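Long-range contact in CarG (Serratia, PDB 4O7J), which probably contributes to intrinsic carbapenem resistance and is a structural homologue of lysozyme inhibitors: residues N31-F43 against F62-D74. Numbering follows the deposited sequence.
Sequences NNTSHPNLGLTFF and FTWFDYRLSASAD
L40 and W64 pair antiparallel through two backbone hydrogen bonds, L40 N to W64 O and W64 N to L40 O, each 2.9 Å. One residue along, G39 faces F65 as a non-hydrogen-bonded pair with CA atoms 4.2 Å apart, and G39 CA also points a hydrogen at W64 O. This is the buried, close-packed end. With CG anti to its carbonyl carbon (chi1 -58°), W64 swings its indole beside its own backbone N, and CD1 comes 3.7 Å from F42 CE1 at the edge of the phenyl ring; beyond the pair, W128 meets F42, and Y112 meets W64, each edge-to-face. T41 and T63, on the same side of the sheet as F65, join hydroxyls, OG1 to OG1 at 2.8 Å. Strand 37-45 runs between 22-29 and the short strand 64-65, with 51-53 a further antiparallel partner, in a sheet that packs on the four-stranded sheet of 78-85, 88-96, 107-116 and 126-135. D66 N still reaches L38 O, 3.0 Å in a nearly straight bond, but then the two segments part and water takes over: one molecule joins P36 O, D66 OD1 and R68 NE. On this more solvent-accessible side H35 and R68 still pack closely, the guanidinium flat over one imidazole face, planes 6° apart, while R68 NH2 donates to A73 O. H35 NE2 gives its N-H in the ring plane to OD1 of solvent-exposed D74 at 3.0 Å, a bent bond (133°).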
loop_
_atom_site.group_PDB
_atom_site.type_symbol
_atom_site.label_atom_id
_atom_site.label_comp_id
_atom_site.label_asym_id
_atom_site.label_seq_id
_atom_site.Cartn_x
_atom_site.Cartn_y
_atom_site.Cartn_z
ATOM N N ASN A 31 2.631 -11.298 10.347
ATOM C CA ASN A 31 3.786 -12.077 9.911
ATOM C C ASN A 31 4.236 -13.062 10.963
ATOM O O ASN A 31 5.445 -13.239 11.196
ATOM C CB ASN A 31 4.968 -11.204 9.467
ATOM C CG ASN A 31 5.556 -10.423 10.598
ATOM O OD1 ASN A 31 4.850 -10.091 11.551
ATOM N ND2 ASN A 31 6.860 -10.159 10.532
ATOM N N ASN A 32 3.256 -13.643 11.622
ATOM C CA ASN A 32 3.465 -14.733 12.560
ATOM C C ASN A 32 4.434 -14.332 13.671
ATOM O O ASN A 32 5.366 -15.079 13.985
ATOM C CB ASN A 32 3.954 -15.995 11.803
ATOM C CG ASN A 32 2.843 -16.679 11.116
ATOM O OD1 ASN A 32 1.965 -17.236 11.775
ATOM N ND2 ASN A 32 2.783 -16.547 9.817
ATOM N N THR A 33 4.163 -13.155 14.239
ATOM C CA THR A 33 4.880 -12.529 15.352
ATOM C C THR A 33 3.807 -12.255 16.425
ATOM O O THR A 33 2.643 -12.270 16.100
ATOM C CB THR A 33 5.555 -11.179 14.914
ATOM O OG1 THR A 33 6.514 -11.408 13.854
ATOM C CG2 THR A 33 6.315 -10.567 16.048
ATOM N N SER A 34 4.201 -11.914 17.667
ATOM C CA SER A 34 3.246 -11.561 18.751
ATOM C C SER A 34 2.406 -10.315 18.533
ATOM O O SER A 34 1.304 -10.196 19.085
ATOM C CB SER A 34 3.944 -11.509 20.178
ATOM O OG SER A 34 5.307 -11.169 20.112
ATOM N N HIS A 35 2.892 -9.404 17.680
ATOM C CA HIS A 35 2.168 -8.182 17.377
ATOM C C HIS A 35 2.041 -7.968 15.888
ATOM O O HIS A 35 3.035 -7.968 15.192
ATOM C CB HIS A 35 2.951 -6.993 17.888
ATOM C CG HIS A 35 3.299 -7.104 19.330
ATOM N ND1 HIS A 35 2.357 -6.994 20.320
ATOM C CD2 HIS A 35 4.478 -7.334 19.950
ATOM C CE1 HIS A 35 2.938 -7.144 21.498
ATOM N NE2 HIS A 35 4.226 -7.350 21.301
ATOM N N PRO A 36 0.859 -7.787 15.355
ATOM C CA PRO A 36 0.746 -7.169 14.028
ATOM C C PRO A 36 1.315 -5.760 13.973
ATOM O O PRO A 36 1.256 -5.010 14.899
ATOM C CB PRO A 36 -0.738 -7.075 13.795
ATOM C CG PRO A 36 -1.386 -7.807 14.883
ATOM C CD PRO A 36 -0.430 -7.929 15.994
ATOM N N ASN A 37 1.866 -5.458 12.820
ATOM C CA ASN A 37 2.293 -4.149 12.476
ATOM C C ASN A 37 1.143 -3.413 11.840
ATOM O O ASN A 37 0.696 -3.783 10.811
ATOM C CB ASN A 37 3.413 -4.256 11.492
ATOM C CG ASN A 37 4.440 -3.256 11.745
ATOM O OD1 ASN A 37 5.503 -3.544 12.268
ATOM N ND2 ASN A 37 4.090 -2.063 11.495
ATOM N N LEU A 38 0.669 -2.381 12.504
ATOM C CA LEU A 38 -0.431 -1.588 11.969
ATOM C C LEU A 38 0.097 -0.598 10.956
ATOM O O LEU A 38 1.185 -0.025 11.106
ATOM C CB LEU A 38 -1.111 -0.836 13.092
ATOM C CG LEU A 38 -1.864 -1.644 14.135
ATOM C CD1 LEU A 38 -2.573 -0.661 15.041
ATOM C CD2 LEU A 38 -2.843 -2.574 13.478
ATOM N N GLY A 39 -0.677 -0.416 9.906
ATOM C CA GLY A 39 -0.328 0.435 8.807
ATOM C C GLY A 39 -1.476 1.256 8.249
ATOM O O GLY A 39 -2.635 0.778 8.220
ATOM N N LEU A 40 -1.172 2.497 7.865
ATOM C CA LEU A 40 -2.157 3.359 7.202
ATOM C C LEU A 40 -1.777 3.516 5.702
ATOM O O LEU A 40 -0.620 3.858 5.381
ATOM C CB LEU A 40 -2.088 4.745 7.802
ATOM C CG LEU A 40 -2.412 4.778 9.277
ATOM C CD1 LEU A 40 -2.204 6.193 9.820
ATOM C CD2 LEU A 40 -3.851 4.372 9.526
ATOM N N THR A 41 -2.752 3.360 4.842
ATOM C CA THR A 41 -2.588 3.553 3.391
ATOM C C THR A 41 -3.648 4.601 2.946
ATOM O O THR A 41 -4.806 4.514 3.358
ATOM C CB THR A 41 -2.731 2.198 2.643
ATOM O OG1 THR A 41 -1.918 1.186 3.263
ATOM C CG2 THR A 41 -2.238 2.363 1.157
ATOM N N PHE A 42 -3.218 5.622 2.187
ATOM C CA PHE A 42 -4.025 6.773 1.762
ATOM C C PHE A 42 -4.288 6.753 0.276
ATOM O O PHE A 42 -3.400 6.625 -0.519
ATOM C CB PHE A 42 -3.368 8.080 2.135
ATOM C CG PHE A 42 -3.177 8.284 3.638
ATOM C CD1 PHE A 42 -2.027 7.823 4.239
ATOM C CD2 PHE A 42 -4.124 8.929 4.379
ATOM C CE1 PHE A 42 -1.831 7.930 5.586
ATOM C CE2 PHE A 42 -3.943 9.094 5.744
ATOM C CZ PHE A 42 -2.813 8.551 6.346
ATOM N N PHE A 43 -5.561 6.908 -0.086
ATOM C CA PHE A 43 -5.964 6.967 -1.460
ATOM C C PHE A 43 -6.846 8.177 -1.667
ATOM O O PHE A 43 -7.985 8.185 -1.146
ATOM C CB PHE A 43 -6.748 5.713 -1.886
ATOM C CG PHE A 43 -6.013 4.428 -1.687
ATOM C CD1 PHE A 43 -6.080 3.774 -0.498
ATOM C CD2 PHE A 43 -5.364 3.796 -2.751
ATOM C CE1 PHE A 43 -5.453 2.592 -0.323
ATOM C CE2 PHE A 43 -4.690 2.605 -2.563
ATOM C CZ PHE A 43 -4.703 2.013 -1.331
ATOM N N PHE A 62 4.381 2.783 0.206
ATOM C CA PHE A 62 3.094 3.442 0.097
ATOM C C PHE A 62 2.141 3.163 1.273
ATOM O O PHE A 62 1.014 3.635 1.238
ATOM C CB PHE A 62 2.391 3.060 -1.226
ATOM C CG PHE A 62 3.040 3.739 -2.429
ATOM C CD1 PHE A 62 4.229 3.258 -2.917
ATOM C CD2 PHE A 62 2.508 4.863 -2.950
ATOM C CE1 PHE A 62 4.828 3.839 -4.027
ATOM C CE2 PHE A 62 3.110 5.493 -4.038
ATOM C CZ PHE A 62 4.284 4.993 -4.547
ATOM N N THR A 63 2.615 2.375 2.229
ATOM C CA THR A 63 1.918 2.220 3.544
ATOM C C THR A 63 2.827 2.708 4.678
ATOM O O THR A 63 4.002 2.302 4.758
ATOM C CB THR A 63 1.494 0.744 3.692
ATOM O OG1 THR A 63 0.674 0.415 2.591
ATOM C CG2 THR A 63 0.784 0.483 4.971
ATOM N N TRP A 64 2.251 3.504 5.584
ATOM C CA TRP A 64 2.877 3.973 6.787
ATOM C C TRP A 64 2.715 2.962 7.918
ATOM O O TRP A 64 1.618 2.763 8.406
ATOM C CB TRP A 64 2.287 5.325 7.261
ATOM C CG TRP A 64 2.378 6.439 6.290
ATOM C CD1 TRP A 64 1.615 6.602 5.175
ATOM C CD2 TRP A 64 3.234 7.575 6.359
ATOM N NE1 TRP A 64 1.977 7.721 4.506
ATOM C CE2 TRP A 64 3.002 8.339 5.188
ATOM C CE3 TRP A 64 4.205 8.024 7.297
ATOM C CZ2 TRP A 64 3.602 9.594 4.976
ATOM C CZ3 TRP A 64 4.896 9.219 7.007
ATOM C CH2 TRP A 64 4.576 10.001 5.879
ATOM N N PHE A 65 3.823 2.329 8.332
ATOM C CA PHE A 65 3.771 1.309 9.332
ATOM C C PHE A 65 4.333 1.801 10.667
ATOM O O PHE A 65 5.314 2.602 10.715
ATOM C CB PHE A 65 4.568 0.073 8.883
ATOM C CG PHE A 65 3.874 -0.777 7.864
ATOM C CD1 PHE A 65 2.825 -1.590 8.195
ATOM C CD2 PHE A 65 4.327 -0.765 6.567
ATOM C CE1 PHE A 65 2.237 -2.412 7.275
ATOM C CE2 PHE A 65 3.706 -1.555 5.600
ATOM C CZ PHE A 65 2.679 -2.381 5.970
ATOM N N ASP A 66 3.774 1.275 11.719
ATOM C CA ASP A 66 4.408 1.346 13.025
ATOM C C ASP A 66 5.572 0.360 13.095
ATOM O O ASP A 66 5.672 -0.553 12.241
ATOM C CB ASP A 66 3.393 1.245 14.168
ATOM C CG ASP A 66 2.992 -0.187 14.507
ATOM O OD1 ASP A 66 3.771 -1.146 14.320
ATOM O OD2 ASP A 66 1.827 -0.355 14.937
ATOM N N TYR A 67 6.502 0.575 13.991
ATOM C CA TYR A 67 7.668 -0.250 14.041
ATOM C C TYR A 67 8.032 -0.556 15.451
ATOM O O TYR A 67 7.938 0.285 16.281
ATOM C CB TYR A 67 8.826 0.421 13.338
ATOM C CG TYR A 67 8.680 0.507 11.826
ATOM C CD1 TYR A 67 8.896 -0.593 11.009
ATOM C CD2 TYR A 67 8.339 1.673 11.216
ATOM C CE1 TYR A 67 8.779 -0.497 9.634
ATOM C CE2 TYR A 67 8.207 1.778 9.865
ATOM C CZ TYR A 67 8.441 0.699 9.074
ATOM O OH TYR A 67 8.309 0.847 7.737
ATOM N N ARG A 68 8.428 -1.792 15.694
ATOM C CA ARG A 68 8.980 -2.181 16.983
ATOM C C ARG A 68 10.449 -2.564 16.946
ATOM O O ARG A 68 10.971 -2.907 15.932
ATOM C CB ARG A 68 8.187 -3.313 17.589
ATOM C CG ARG A 68 6.732 -3.028 17.681
ATOM C CD ARG A 68 5.965 -4.146 18.285
ATOM N NE ARG A 68 4.577 -3.835 18.188
ATOM C CZ ARG A 68 3.774 -3.606 19.192
ATOM N NH1 ARG A 68 2.518 -3.275 18.986
ATOM N NH2 ARG A 68 4.207 -3.744 20.406
ATOM N N LEU A 69 11.088 -2.483 18.089
ATOM C CA LEU A 69 12.476 -2.867 18.232
ATOM C C LEU A 69 12.750 -4.341 17.916
ATOM O O LEU A 69 13.768 -4.690 17.368
ATOM C CB LEU A 69 12.921 -2.573 19.657
ATOM C CG LEU A 69 14.365 -2.781 20.025
ATOM C CD1 LEU A 69 15.313 -2.150 19.024
ATOM C CD2 LEU A 69 14.664 -2.270 21.402
ATOM N N SER A 70 11.814 -5.190 18.272
ATOM C CA SER A 70 11.932 -6.619 18.012
ATOM C C SER A 70 10.531 -7.182 18.017
ATOM O O SER A 70 9.576 -6.492 18.396
ATOM C CB SER A 70 12.780 -7.289 19.110
ATOM O OG SER A 70 12.141 -7.201 20.380
ATOM N N ALA A 71 10.455 -8.449 17.633
ATOM C CA ALA A 71 9.206 -9.208 17.515
ATOM C C ALA A 71 8.342 -9.096 18.753
ATOM O O ALA A 71 7.138 -8.838 18.675
ATOM C CB ALA A 71 9.524 -10.682 17.244
ATOM N N SER A 72 8.939 -9.327 19.907
ATOM C CA SER A 72 8.156 -9.418 21.121
ATOM C C SER A 72 8.083 -8.171 21.972
ATOM O O SER A 72 7.475 -8.213 23.017
ATOM C CB SER A 72 8.659 -10.586 21.963
ATOM O OG SER A 72 8.958 -11.668 21.097
ATOM N N ALA A 73 8.719 -7.086 21.548
ATOM C CA ALA A 73 8.645 -5.854 22.301
ATOM C C ALA A 73 7.209 -5.339 22.470
ATOM O O ALA A 73 6.445 -5.348 21.558
ATOM C CB ALA A 73 9.548 -4.801 21.691
ATOM N N ASP A 74 6.885 -4.916 23.674
ATOM C CA ASP A 74 5.578 -4.374 23.990
ATOM C C ASP A 74 5.617 -2.820 24.009
ATOM O O ASP A 74 5.007 -2.178 24.802
ATOM C CB ASP A 74 5.065 -5.017 25.283
ATOM C CG ASP A 74 5.173 -6.556 25.245
ATOM O OD1 ASP A 74 4.905 -7.155 24.206
ATOM O OD2 ASP A 74 5.556 -7.174 26.245
HETATM O O HOH W 1 3.864 -3.645 15.484
HETATM O O HOH W 2 8.396 -3.830 13.857
HETATM O O HOH W 3 -0.489 5.907 1.443
#